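Local coordinates for putative HMP/thiamine permease protein YkoE (Bacillus subtilis, PDB 5EDL) that probably carries thiamine or its hydroxymethylpyrimidine moiety across the cell membrane, as the substrate-binding S component of an ECF-type vitamin transporter, at residues Ser14-Thr25 with Ile70-Pro81; Met85-Gln93 with Val123-Phe131. All coordinates share one frame; numbering follows the deposited sequence.

Contact 1. Residues Ser14-Thr25 with Ile70-Pro81; sequences SIVFAVVYLLFT and IAALVECLLGNP. With VIB (3-(4-amino-2-methyl-pyrimidin-5-ylmethyl)-5-(2-hydroxy-ethyl)-4-methyl-thiazol-3-ium), chain B.
Ser14 and Ala71 bring the backbones of helices 4-35 and 63-77 to within 4.3 Å between their CA atoms, where the axes of the short segments, 7.8 Å apart, cross at -54°. This is a close transmembrane helix crossing of the S-component helical bundle, and small residues make it possible. The O of Ser14 receives a CA-H...O contact from Ala71 CA, and Ala18, with only a methyl to place, sets CB against Val74 CG1 at 3.4 Å, a tight fit. Ser14 OG turns to Ser67 O and Met10 O, so its hydroxyl has partners although it is buried. Further along, Leu22 lays CD2 against Leu78 CB at 3.5 Å, two branched chains filling the angle as the helices diverge. Glu75 is the knob here, seated among Ala18, Tyr21, Leu22 and Thr25. Its CG lies anti to the backbone N (chi1 -169°) and the chain runs on extended, which carries the carboxylate past Leu22 to the thiamine. The carboxylate plane stands 75° from the Tyr21 ring, with OE1 beside the rim of the ring, close to the plane of its atoms; Tyr21 OH itself is bonded to Glu68. OE1 also lies 2.7 Å from N1A of the pyrimidine. Two donors grip OE2: Thr25 OG1 comes nearly along the C-O axis, while Asn80 ND2 comes from well above the carboxylate plane. Together they should hold the carboxylate against rotation. Asn80 is brought there by a Schellman motif, in which Gly79, with its positive phi, turns the chain out of the last helical turn, and Asn80 OD1 is hydrogen-bonded to Ser82 OG. The bond from Thr25 OG1 to Glu75 OE2 is 2.7 Å long, and the same hydroxyl oxygen lies 3.1 Å from thiamine C6A.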
loop_
_atom_site.group_PDB
_atom_site.type_symbol
_atom_site.label_atom_id
_atom_site.label_comp_id
_atom_site.label_asym_id
_atom_site.label_seq_id
_atom_site.Cartn_x
_atom_site.Cartn_y
_atom_site.Cartn_z
ATOM N N SER A 14 -1.313 2.787 -9.945
ATOM C CA SER A 14 -0.492 3.772 -9.240
ATOM C C SER A 14 -1.001 5.179 -9.470
ATOM O O SER A 14 -1.061 6.005 -8.549
ATOM C CB SER A 14 0.971 3.683 -9.688
ATOM O OG SER A 14 1.530 2.442 -9.327
ATOM N N ILE A 15 -1.366 5.436 -10.720
ATOM C CA ILE A 15 -1.859 6.732 -11.145
ATOM C C ILE A 15 -3.200 7.055 -10.505
ATOM O O ILE A 15 -3.392 8.150 -9.979
ATOM C CB ILE A 15 -1.989 6.794 -12.675
ATOM C CG1 ILE A 15 -0.602 6.737 -13.316
ATOM C CG2 ILE A 15 -2.715 8.062 -13.096
ATOM C CD1 ILE A 15 -0.626 6.510 -14.806
ATOM N N VAL A 16 -4.123 6.100 -10.560
ATOM C CA VAL A 16 -5.443 6.276 -9.964
ATOM C C VAL A 16 -5.330 6.549 -8.470
ATOM O O VAL A 16 -5.961 7.469 -7.939
ATOM C CB VAL A 16 -6.336 5.035 -10.184
ATOM C CG1 VAL A 16 -7.583 5.125 -9.325
ATOM C CG2 VAL A 16 -6.684 4.885 -11.660
ATOM N N PHE A 17 -4.519 5.755 -7.787
ATOM C CA PHE A 17 -4.400 5.920 -6.346
ATOM C C PHE A 17 -3.538 7.117 -5.947
ATOM O O PHE A 17 -3.612 7.569 -4.808
ATOM C CB PHE A 17 -3.869 4.635 -5.700
ATOM C CG PHE A 17 -4.960 3.695 -5.323
ATOM C CD1 PHE A 17 -5.446 2.777 -6.239
ATOM C CD2 PHE A 17 -5.553 3.774 -4.073
ATOM C CE1 PHE A 17 -6.493 1.948 -5.915
ATOM C CE2 PHE A 17 -6.595 2.931 -3.739
ATOM C CZ PHE A 17 -7.066 2.021 -4.656
ATOM N N ALA A 18 -2.745 7.639 -6.881
ATOM C CA ALA A 18 -2.042 8.898 -6.648
ATOM C C ALA A 18 -3.050 10.008 -6.363
ATOM O O ALA A 18 -2.804 10.874 -5.522
ATOM C CB ALA A 18 -1.173 9.266 -7.825
ATOM N N VAL A 19 -4.179 9.974 -7.063
ATOM C CA VAL A 19 -5.251 10.927 -6.832
ATOM C C VAL A 19 -5.830 10.772 -5.423
ATOM O O VAL A 19 -6.035 11.758 -4.721
ATOM C CB VAL A 19 -6.373 10.776 -7.876
ATOM C CG1 VAL A 19 -7.545 11.689 -7.532
ATOM C CG2 VAL A 19 -5.847 11.089 -9.277
ATOM N N VAL A 20 -6.056 9.530 -5.004
ATOM C CA VAL A 20 -6.533 9.264 -3.647
ATOM C C VAL A 20 -5.530 9.733 -2.594
ATOM O O VAL A 20 -5.903 10.387 -1.613
ATOM C CB VAL A 20 -6.805 7.761 -3.420
ATOM C CG1 VAL A 20 -7.295 7.519 -1.977
ATOM C CG2 VAL A 20 -7.789 7.231 -4.437
ATOM N N TYR A 21 -4.262 9.374 -2.792
ATOM C CA TYR A 21 -3.174 9.802 -1.915
ATOM C C TYR A 21 -3.183 11.328 -1.718
ATOM O O TYR A 21 -3.017 11.822 -0.609
ATOM C CB TYR A 21 -1.808 9.388 -2.482
ATOM C CG TYR A 21 -1.454 7.916 -2.358
ATOM C CD1 TYR A 21 -2.399 6.971 -1.974
ATOM C CD2 TYR A 21 -0.162 7.484 -2.612
ATOM C CE1 TYR A 21 -2.061 5.634 -1.848
ATOM C CE2 TYR A 21 0.187 6.160 -2.488
ATOM C CZ TYR A 21 -0.761 5.244 -2.105
ATOM O OH TYR A 21 -0.396 3.944 -1.987
ATOM N N LEU A 22 -3.352 12.062 -2.808
ATOM C CA LEU A 22 -3.288 13.521 -2.751
ATOM C C LEU A 22 -4.430 14.097 -1.909
ATOM O O LEU A 22 -4.235 15.037 -1.134
ATOM C CB LEU A 22 -3.323 14.114 -4.162
ATOM C CG LEU A 22 -3.244 15.643 -4.259
ATOM C CD1 LEU A 22 -1.986 16.174 -3.574
ATOM C CD2 LEU A 22 -3.291 16.088 -5.717
ATOM N N LEU A 23 -5.619 13.533 -2.085
ATOM C CA LEU A 23 -6.792 13.930 -1.317
ATOM C C LEU A 23 -6.553 13.718 0.179
ATOM O O LEU A 23 -6.798 14.612 0.993
ATOM C CB LEU A 23 -8.025 13.144 -1.779
ATOM C CG LEU A 23 -9.235 13.114 -0.841
ATOM C CD1 LEU A 23 -9.739 14.516 -0.549
ATOM C CD2 LEU A 23 -10.361 12.261 -1.439
ATOM N N PHE A 24 -6.048 12.540 0.533
ATOM C CA PHE A 24 -5.770 12.227 1.934
ATOM C C PHE A 24 -4.629 13.051 2.499
ATOM O O PHE A 24 -4.619 13.366 3.687
ATOM C CB PHE A 24 -5.479 10.737 2.102
ATOM C CG PHE A 24 -6.717 9.913 2.259
ATOM C CD1 PHE A 24 -7.222 9.638 3.518
ATOM C CD2 PHE A 24 -7.396 9.442 1.156
ATOM C CE1 PHE A 24 -8.371 8.899 3.669
ATOM C CE2 PHE A 24 -8.541 8.695 1.306
ATOM C CZ PHE A 24 -9.033 8.434 2.571
ATOM N N THR A 25 -3.677 13.416 1.651
ATOM C CA THR A 25 -2.608 14.300 2.092
ATOM C C THR A 25 -3.177 15.655 2.515
ATOM O O THR A 25 -2.784 16.215 3.549
ATOM C CB THR A 25 -1.552 14.489 1.002
ATOM O OG1 THR A 25 -0.745 13.312 0.945
ATOM C CG2 THR A 25 -0.662 15.699 1.305
ATOM N N ILE A 70 5.768 5.008 -8.266
ATOM C CA ILE A 70 4.982 5.653 -9.314
ATOM C C ILE A 70 3.820 6.473 -8.726
ATOM O O ILE A 70 3.578 7.610 -9.147
ATOM C CB ILE A 70 4.427 4.625 -10.314
ATOM C CG1 ILE A 70 5.579 3.946 -11.073
ATOM C CG2 ILE A 70 3.471 5.295 -11.280
ATOM C CD1 ILE A 70 5.155 2.673 -11.828
ATOM N N ALA A 71 3.106 5.892 -7.763
ATOM C CA ALA A 71 2.020 6.602 -7.103
ATOM C C ALA A 71 2.529 7.901 -6.437
ATOM O O ALA A 71 1.887 8.936 -6.534
ATOM C CB ALA A 71 1.329 5.694 -6.060
ATOM N N ALA A 72 3.674 7.829 -5.757
ATOM C CA ALA A 72 4.254 9.003 -5.091
ATOM C C ALA A 72 4.703 10.067 -6.092
ATOM O O ALA A 72 4.523 11.275 -5.863
ATOM C CB ALA A 72 5.426 8.596 -4.210
ATOM N N LEU A 73 5.307 9.615 -7.185
ATOM C CA LEU A 73 5.740 10.505 -8.253
ATOM C C LEU A 73 4.551 11.292 -8.772
ATOM O O LEU A 73 4.606 12.515 -8.921
ATOM C CB LEU A 73 6.404 9.713 -9.402
ATOM C CG LEU A 73 6.506 10.391 -10.772
ATOM C CD1 LEU A 73 7.321 11.695 -10.664
ATOM C CD2 LEU A 73 7.111 9.458 -11.830
ATOM N N VAL A 74 3.468 10.580 -9.051
ATOM C CA VAL A 74 2.311 11.203 -9.655
ATOM C C VAL A 74 1.615 12.124 -8.650
ATOM O O VAL A 74 1.125 13.192 -9.021
ATOM C CB VAL A 74 1.329 10.148 -10.202
ATOM C CG1 VAL A 74 0.033 10.809 -10.651
ATOM C CG2 VAL A 74 1.972 9.389 -11.362
ATOM N N GLU A 75 1.584 11.713 -7.381
ATOM C CA GLU A 75 1.037 12.577 -6.341
ATOM C C GLU A 75 1.830 13.899 -6.264
ATOM O O GLU A 75 1.251 14.971 -6.124
ATOM C CB GLU A 75 1.035 11.873 -4.979
ATOM C CG GLU A 75 0.239 12.642 -3.933
ATOM C CD GLU A 75 0.495 12.157 -2.516
ATOM O OE1 GLU A 75 1.031 11.040 -2.357
ATOM O OE2 GLU A 75 0.173 12.907 -1.571
ATOM N N CYS A 76 3.151 13.800 -6.362
ATOM C CA CYS A 76 4.013 14.976 -6.405
ATOM C C CYS A 76 3.646 15.868 -7.591
ATOM O O CYS A 76 3.440 17.070 -7.433
ATOM C CB CYS A 76 5.490 14.569 -6.485
ATOM S SG CYS A 76 6.640 15.977 -6.713
ATOM N N LEU A 77 3.554 15.260 -8.773
ATOM C CA LEU A 77 3.195 15.972 -10.000
ATOM C C LEU A 77 1.856 16.695 -9.891
ATOM O O LEU A 77 1.715 17.819 -10.381
ATOM C CB LEU A 77 3.142 15.004 -11.202
ATOM C CG LEU A 77 4.438 14.301 -11.599
ATOM C CD1 LEU A 77 4.257 13.503 -12.882
ATOM C CD2 LEU A 77 5.581 15.304 -11.728
ATOM N N LEU A 78 0.877 16.034 -9.280
ATOM C CA LEU A 78 -0.463 16.592 -9.104
ATOM C C LEU A 78 -0.520 17.726 -8.084
ATOM O O LEU A 78 -1.562 18.343 -7.912
ATOM C CB LEU A 78 -1.445 15.498 -8.689
ATOM C CG LEU A 78 -1.741 14.452 -9.765
ATOM C CD1 LEU A 78 -2.607 13.339 -9.217
ATOM C CD2 LEU A 78 -2.391 15.109 -10.978
ATOM N N GLY A 79 0.586 17.979 -7.394
ATOM C CA GLY A 79 0.682 19.155 -6.549
ATOM C C GLY A 79 0.793 18.938 -5.051
ATOM O O GLY A 79 0.412 19.817 -4.281
ATOM N N ASN A 80 1.318 17.794 -4.630
ATOM C CA ASN A 80 1.620 17.592 -3.210
ATOM C C ASN A 80 2.415 18.787 -2.684
ATOM O O ASN A 80 3.465 19.111 -3.223
ATOM C CB ASN A 80 2.399 16.296 -2.982
ATOM C CG ASN A 80 2.663 16.018 -1.505
ATOM O OD1 ASN A 80 3.543 16.624 -0.890
ATOM N ND2 ASN A 80 1.901 15.101 -0.932
ATOM N N PRO A 81 1.899 19.457 -1.642
ATOM C CA PRO A 81 2.477 20.713 -1.135
ATOM C C PRO A 81 3.909 20.560 -0.607
ATOM O O PRO A 81 4.657 21.544 -0.556
ATOM C CB PRO A 81 1.521 21.114 0.005
ATOM C CG PRO A 81 0.289 20.289 -0.200
ATOM C CD PRO A 81 0.733 19.024 -0.857
HETATM C CM2 VIB B . 2.883 8.563 -1.047
HETATM N N4A VIB B . 3.067 9.039 3.821
HETATM C CM4 VIB B . 1.190 12.498 6.625
HETATM O O1 VIB B . 4.384 11.499 8.558
HETATM C C7 VIB B . 5.055 12.709 8.271
HETATM C C6 VIB B . 4.061 13.663 7.655
HETATM C C2 VIB B . 3.947 12.487 3.875
HETATM S S1 VIB B . 4.763 13.086 5.070
HETATM C C5 VIB B . 3.765 13.157 6.254
HETATM C C4 VIB B . 2.492 12.632 5.826
HETATM N N3 VIB B . 2.609 12.216 4.317
HETATM C C7A VIB B . 1.465 11.681 3.585
HETATM C C4A VIB B . 2.649 9.548 2.533
HETATM N N3A VIB B . 2.934 8.880 1.412
HETATM C C2A VIB B . 2.530 9.376 0.211
HETATM N N1A VIB B . 1.819 10.547 0.152
HETATM C C6A VIB B . 1.519 11.238 1.282
HETATM C C5A VIB B . 1.939 10.719 2.481
#

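Contact 2. Residues Met85-Gln93 with Val123-Phe131. With VIB (3-(4-amino-2-methyl-pyrimidin-5-ylmethyl)-5-(2-hydroxy-ethyl)-4-methyl-thiazol-3-ium), chain B; MPG ([(Z)-octadec-9-enyl] (2R)-2,3-bis(oxidanyl)propanoate), chain D.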
loop_
_atom_site.group_PDB
_atom_site.type_symbol
_atom_site.label_atom_id
_atom_site.label_comp_id
_atom_site.label_asym_id
_atom_site.label_seq_id
_atom_site.Cartn_x
_atom_site.Cartn_y
_atom_site.Cartn_z
ATOM N N MET A 85 9.811 15.611 -1.596
ATOM C CA MET A 85 10.083 14.767 -0.429
ATOM C C MET A 85 9.010 13.661 -0.296
ATOM O O MET A 85 9.258 12.624 0.319
ATOM C CB MET A 85 10.203 15.598 0.867
ATOM C CG MET A 85 9.059 16.547 1.206
ATOM S SD MET A 85 9.424 17.665 2.614
ATOM C CE MET A 85 10.768 18.650 1.964
ATOM N N VAL A 86 7.843 13.847 -0.911
ATOM C CA VAL A 86 6.837 12.793 -0.875
ATOM C C VAL A 86 7.317 11.590 -1.712
ATOM O O VAL A 86 6.952 10.456 -1.437
ATOM C CB VAL A 86 5.452 13.271 -1.379
ATOM C CG1 VAL A 86 5.437 13.421 -2.909
ATOM C CG2 VAL A 86 4.362 12.278 -0.931
ATOM N N ILE A 87 8.148 11.841 -2.721
ATOM C CA ILE A 87 8.706 10.753 -3.518
ATOM C C ILE A 87 9.703 9.946 -2.674
ATOM O O ILE A 87 9.782 8.729 -2.801
ATOM C CB ILE A 87 9.383 11.261 -4.806
ATOM C CG1 ILE A 87 8.330 11.898 -5.728
ATOM C CG2 ILE A 87 10.111 10.113 -5.512
ATOM C CD1 ILE A 87 8.892 12.660 -6.911
ATOM N N VAL A 88 10.433 10.628 -1.792
ATOM C CA VAL A 88 11.338 9.946 -0.876
ATOM C C VAL A 88 10.564 9.057 0.102
ATOM O O VAL A 88 10.901 7.885 0.288
ATOM C CB VAL A 88 12.201 10.928 -0.062
ATOM C CG1 VAL A 88 13.212 10.150 0.782
ATOM C CG2 VAL A 88 12.908 11.945 -0.977
ATOM N N ILE A 89 9.522 9.596 0.731
ATOM C CA ILE A 89 8.795 8.758 1.681
ATOM C C ILE A 89 8.090 7.636 0.922
ATOM O O ILE A 89 7.905 6.535 1.448
ATOM C CB ILE A 89 7.785 9.564 2.554
ATOM C CG1 ILE A 89 7.535 8.805 3.876
ATOM C CG2 ILE A 89 6.500 9.867 1.780
ATOM C CD1 ILE A 89 6.743 9.566 4.942
ATOM N N GLY A 90 7.738 7.897 -0.334
ATOM C CA GLY A 90 7.159 6.863 -1.181
ATOM C C GLY A 90 8.137 5.717 -1.407
ATOM O O GLY A 90 7.784 4.548 -1.252
ATOM N N ILE A 91 9.373 6.056 -1.765
ATOM C CA ILE A 91 10.427 5.061 -1.929
ATOM C C ILE A 91 10.600 4.281 -0.618
ATOM O O ILE A 91 10.607 3.053 -0.621
ATOM C CB ILE A 91 11.769 5.708 -2.344
ATOM C CG1 ILE A 91 11.673 6.293 -3.769
ATOM C CG2 ILE A 91 12.922 4.701 -2.226
ATOM C CD1 ILE A 91 12.818 7.244 -4.120
ATOM N N VAL A 92 10.695 4.995 0.502
ATOM C CA VAL A 92 10.879 4.347 1.805
ATOM C C VAL A 92 9.718 3.390 2.129
ATOM O O VAL A 92 9.931 2.256 2.531
ATOM C CB VAL A 92 11.034 5.407 2.938
ATOM C CG1 VAL A 92 10.932 4.762 4.314
ATOM C CG2 VAL A 92 12.358 6.151 2.792
ATOM N N GLN A 93 8.490 3.853 1.936
ATOM C CA GLN A 93 7.318 3.021 2.177
ATOM C C GLN A 93 7.299 1.796 1.257
ATOM O O GLN A 93 6.986 0.710 1.716
ATOM C CB GLN A 93 6.037 3.854 2.029
ATOM C CG GLN A 93 5.907 4.849 3.197
ATOM C CD GLN A 93 4.970 6.028 2.956
ATOM O OE1 GLN A 93 4.813 6.884 3.836
ATOM N NE2 GLN A 93 4.371 6.095 1.781
ATOM N N VAL A 123 6.532 1.020 9.630
ATOM C CA VAL A 123 7.817 1.123 10.295
ATOM C C VAL A 123 8.814 1.979 9.503
ATOM O O VAL A 123 9.487 2.855 10.073
ATOM C CB VAL A 123 8.422 -0.274 10.544
ATOM C CG1 VAL A 123 9.858 -0.156 11.030
ATOM C CG2 VAL A 123 7.576 -1.052 11.550
ATOM N N ALA A 124 8.916 1.727 8.199
ATOM C CA ALA A 124 9.858 2.459 7.352
ATOM C C ALA A 124 9.544 3.966 7.318
ATOM O O ALA A 124 10.450 4.798 7.379
ATOM C CB ALA A 124 9.854 1.893 5.942
ATOM N N SER A 125 8.262 4.304 7.203
ATOM C CA SER A 125 7.872 5.700 7.162
ATOM C C SER A 125 8.106 6.329 8.527
ATOM O O SER A 125 8.407 7.503 8.607
ATOM C CB SER A 125 6.408 5.873 6.724
ATOM O OG SER A 125 5.518 5.220 7.608
ATOM N N PHE A 126 7.979 5.554 9.601
ATOM C CA PHE A 126 8.207 6.123 10.933
ATOM C C PHE A 126 9.695 6.476 11.098
ATOM O O PHE A 126 10.045 7.528 11.628
ATOM C CB PHE A 126 7.736 5.163 12.031
ATOM C CG PHE A 126 7.235 5.858 13.263
ATOM C CD1 PHE A 126 5.911 6.269 13.356
ATOM C CD2 PHE A 126 8.088 6.127 14.319
ATOM C CE1 PHE A 126 5.446 6.911 14.483
ATOM C CE2 PHE A 126 7.624 6.781 15.458
ATOM C CZ PHE A 126 6.302 7.169 15.540
ATOM N N ILE A 127 10.565 5.604 10.601
ATOM C CA ILE A 127 11.991 5.897 10.585
ATOM C C ILE A 127 12.262 7.187 9.816
ATOM O O ILE A 127 12.971 8.074 10.313
ATOM C CB ILE A 127 12.793 4.753 9.947
ATOM C CG1 ILE A 127 12.711 3.505 10.832
ATOM C CG2 ILE A 127 14.232 5.203 9.702
ATOM C CD1 ILE A 127 13.366 2.273 10.222
ATOM N N TYR A 128 11.681 7.287 8.618
ATOM C CA TYR A 128 11.802 8.483 7.793
ATOM C C TYR A 128 11.404 9.744 8.580
ATOM O O TYR A 128 12.118 10.749 8.563
ATOM C CB TYR A 128 10.937 8.358 6.531
ATOM C CG TYR A 128 10.824 9.633 5.718
ATOM C CD1 TYR A 128 9.832 10.571 5.990
ATOM C CD2 TYR A 128 11.704 9.900 4.685
ATOM C CE1 TYR A 128 9.723 11.749 5.249
ATOM C CE2 TYR A 128 11.601 11.071 3.931
ATOM C CZ TYR A 128 10.606 11.991 4.221
ATOM O OH TYR A 128 10.501 13.154 3.486
ATOM N N ASP A 129 10.271 9.674 9.273
ATOM C CA ASP A 129 9.765 10.833 10.004
ATOM C C ASP A 129 10.666 11.275 11.158
ATOM O O ASP A 129 10.751 12.466 11.466
ATOM C CB ASP A 129 8.360 10.541 10.531
ATOM C CG ASP A 129 7.315 10.536 9.424
ATOM O OD1 ASP A 129 7.547 11.167 8.361
ATOM O OD2 ASP A 129 6.262 9.911 9.632
ATOM N N LEU A 130 11.325 10.316 11.804
ATOM C CA LEU A 130 12.283 10.642 12.860
ATOM C C LEU A 130 13.488 11.412 12.300
ATOM O O LEU A 130 14.100 12.199 12.999
ATOM C CB LEU A 130 12.743 9.368 13.578
ATOM C CG LEU A 130 11.701 8.742 14.511
ATOM C CD1 LEU A 130 12.065 7.299 14.854
ATOM C CD2 LEU A 130 11.546 9.602 15.790
ATOM N N PHE A 131 13.820 11.177 11.034
ATOM C CA PHE A 131 14.893 11.925 10.388
ATOM C C PHE A 131 14.441 13.289 9.880
ATOM O O PHE A 131 15.158 14.280 10.015
ATOM C CB PHE A 131 15.477 11.130 9.215
ATOM C CG PHE A 131 16.437 10.063 9.633
ATOM C CD1 PHE A 131 17.747 10.385 9.964
ATOM C CD2 PHE A 131 16.034 8.742 9.709
ATOM C CE1 PHE A 131 18.636 9.401 10.360
ATOM C CE2 PHE A 131 16.921 7.751 10.102
ATOM C CZ PHE A 131 18.216 8.078 10.432
HETATM C CM2 VIB B . 2.883 8.563 -1.047
HETATM N N4A VIB B . 3.067 9.039 3.821
HETATM C CM4 VIB B . 1.190 12.498 6.625
HETATM O O1 VIB B . 4.384 11.499 8.558
HETATM C C7 VIB B . 5.055 12.709 8.271
HETATM C C6 VIB B . 4.061 13.663 7.655
HETATM C C2 VIB B . 3.947 12.487 3.875
HETATM S S1 VIB B . 4.763 13.086 5.070
HETATM C C5 VIB B . 3.765 13.157 6.254
HETATM C C4 VIB B . 2.492 12.632 5.826
HETATM N N3 VIB B . 2.609 12.216 4.317
HETATM C C7A VIB B . 1.465 11.681 3.585
HETATM C C4A VIB B . 2.649 9.548 2.533
HETATM N N3A VIB B . 2.934 8.880 1.412
HETATM C C2A VIB B . 2.530 9.376 0.211
HETATM N N1A VIB B . 1.819 10.547 0.152
HETATM C C6A VIB B . 1.519 11.238 1.282
HETATM C C5A VIB B . 1.939 10.719 2.481
HETATM C C2 MPG D . 16.039 8.011 5.196
HETATM C C3 MPG D . 15.147 7.054 5.964
HETATM C C4 MPG D . 15.623 5.636 5.737
HETATM C C5 MPG D . 14.634 4.617 6.268
HETATM C C6 MPG D . 15.077 3.245 5.800
HETATM C C7 MPG D . 14.320 2.146 6.524
HETATM C C8 MPG D . 13.255 1.543 5.626
HETATM C C9 MPG D . 13.725 0.240 5.013
HETATM C C10 MPG D . 13.233 -0.939 5.452
HETATM C C11 MPG D . 12.201 -0.983 6.564
HETATM C C12 MPG D . 12.462 -2.166 7.474
HETATM C C13 MPG D . 11.150 -2.721 7.982
HETATM O O1 MPG D . 15.680 10.148 4.165
HETATM C C1 MPG D . 15.550 9.429 5.375
HETATM C CXD MPG D . 15.837 12.545 3.319
HETATM O O2 MPG D . 16.408 12.241 2.068
HETATM C C21 MPG D . 16.376 13.876 3.798
HETATM O O3 MPG D . 15.784 14.927 3.063
HETATM O O4 MPG D . 16.866 11.723 5.287
HETATM C CX3 MPG D . 16.173 11.458 4.324
#
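Ile89 presses on one face of the Tyr128 ring, its CG1 3.9 Å from the centroid in a CH-pi contact, offset toward the rim, while its CD1 reaches Tyr128 CD1 at 3.4 Å. CG1 of Ile89 is anti to the backbone N (chi1 -155°), an arrangement that sends this arm to the tyrosine and leaves CG2 beside thiamine N3A. The segments run at 141° to each other, their axes 8.6 Å apart. A flat aromatic residue suits the site because it fits as a knob among Met85, Val88, Ile89 and Val92; Val88 CG1 meets CE2 at 3.7 Å, and MPG lies obliquely by the ring at CD2. Replacing Tyr128 by an alanine would probably open a gap between the helices and leave Ile89 CG1 without the ring face it rests on. Toward the other end, Val92 CG1 packs on Ala124 CB at 3.5 Å, the small alanine also admitting the MPG chain on the membrane side.

Beyond this apolar layer lie the polar groups that take thiamine. Gln93 uses both ends of its amide: OE1 accepts from N4A at 2.8 Å in a nearly straight bond (167°), and NE2 gives to N3A at 3.2 Å. An amide is the right group, as it pairs with a donor and an acceptor side by side. NE2 also bonds to Glu68. Asp129 OD2 accepts from the thiamine hydroxyl O1 at 2.7 Å, and the carboxylate is positioned by Ser133 at OD1 and by a salt bridge from Arg150 at OD2.

One side of the interface, with Ala124 and Tyr128, meets the lipid MPG; the other carries Gln93 and Asp129, matched to the aminopyrimidine and hydroxyethyl groups of the vitamin, with Val86 and Ile89 as apolar lining.

Both segments of contact 1 precede both segments of contact 2 in the sequence, and their centres are about 15 Å apart. Contact 1 joins helix 4-35 to helix 63-77, contact 2 joins helix 85-103 to helix 111-132; no helix is shared, but helices 63-77 and 85-103 are successive and pack together where Val86 meets Ala72, Glu75, Cys76 and Asn80. Thiamine lies between the two pairs. Residues 14-25 and 70-81 serve the far edge of its pyrimidine, whereas Gln93 and Asp129 take the amino edge and the hydroxyethyl tail, and Val86 also packs against the pyrimidine at N1A. Four transmembrane helices therefore share in binding one substrate, with Tyr44 adding a further hydrogen bond.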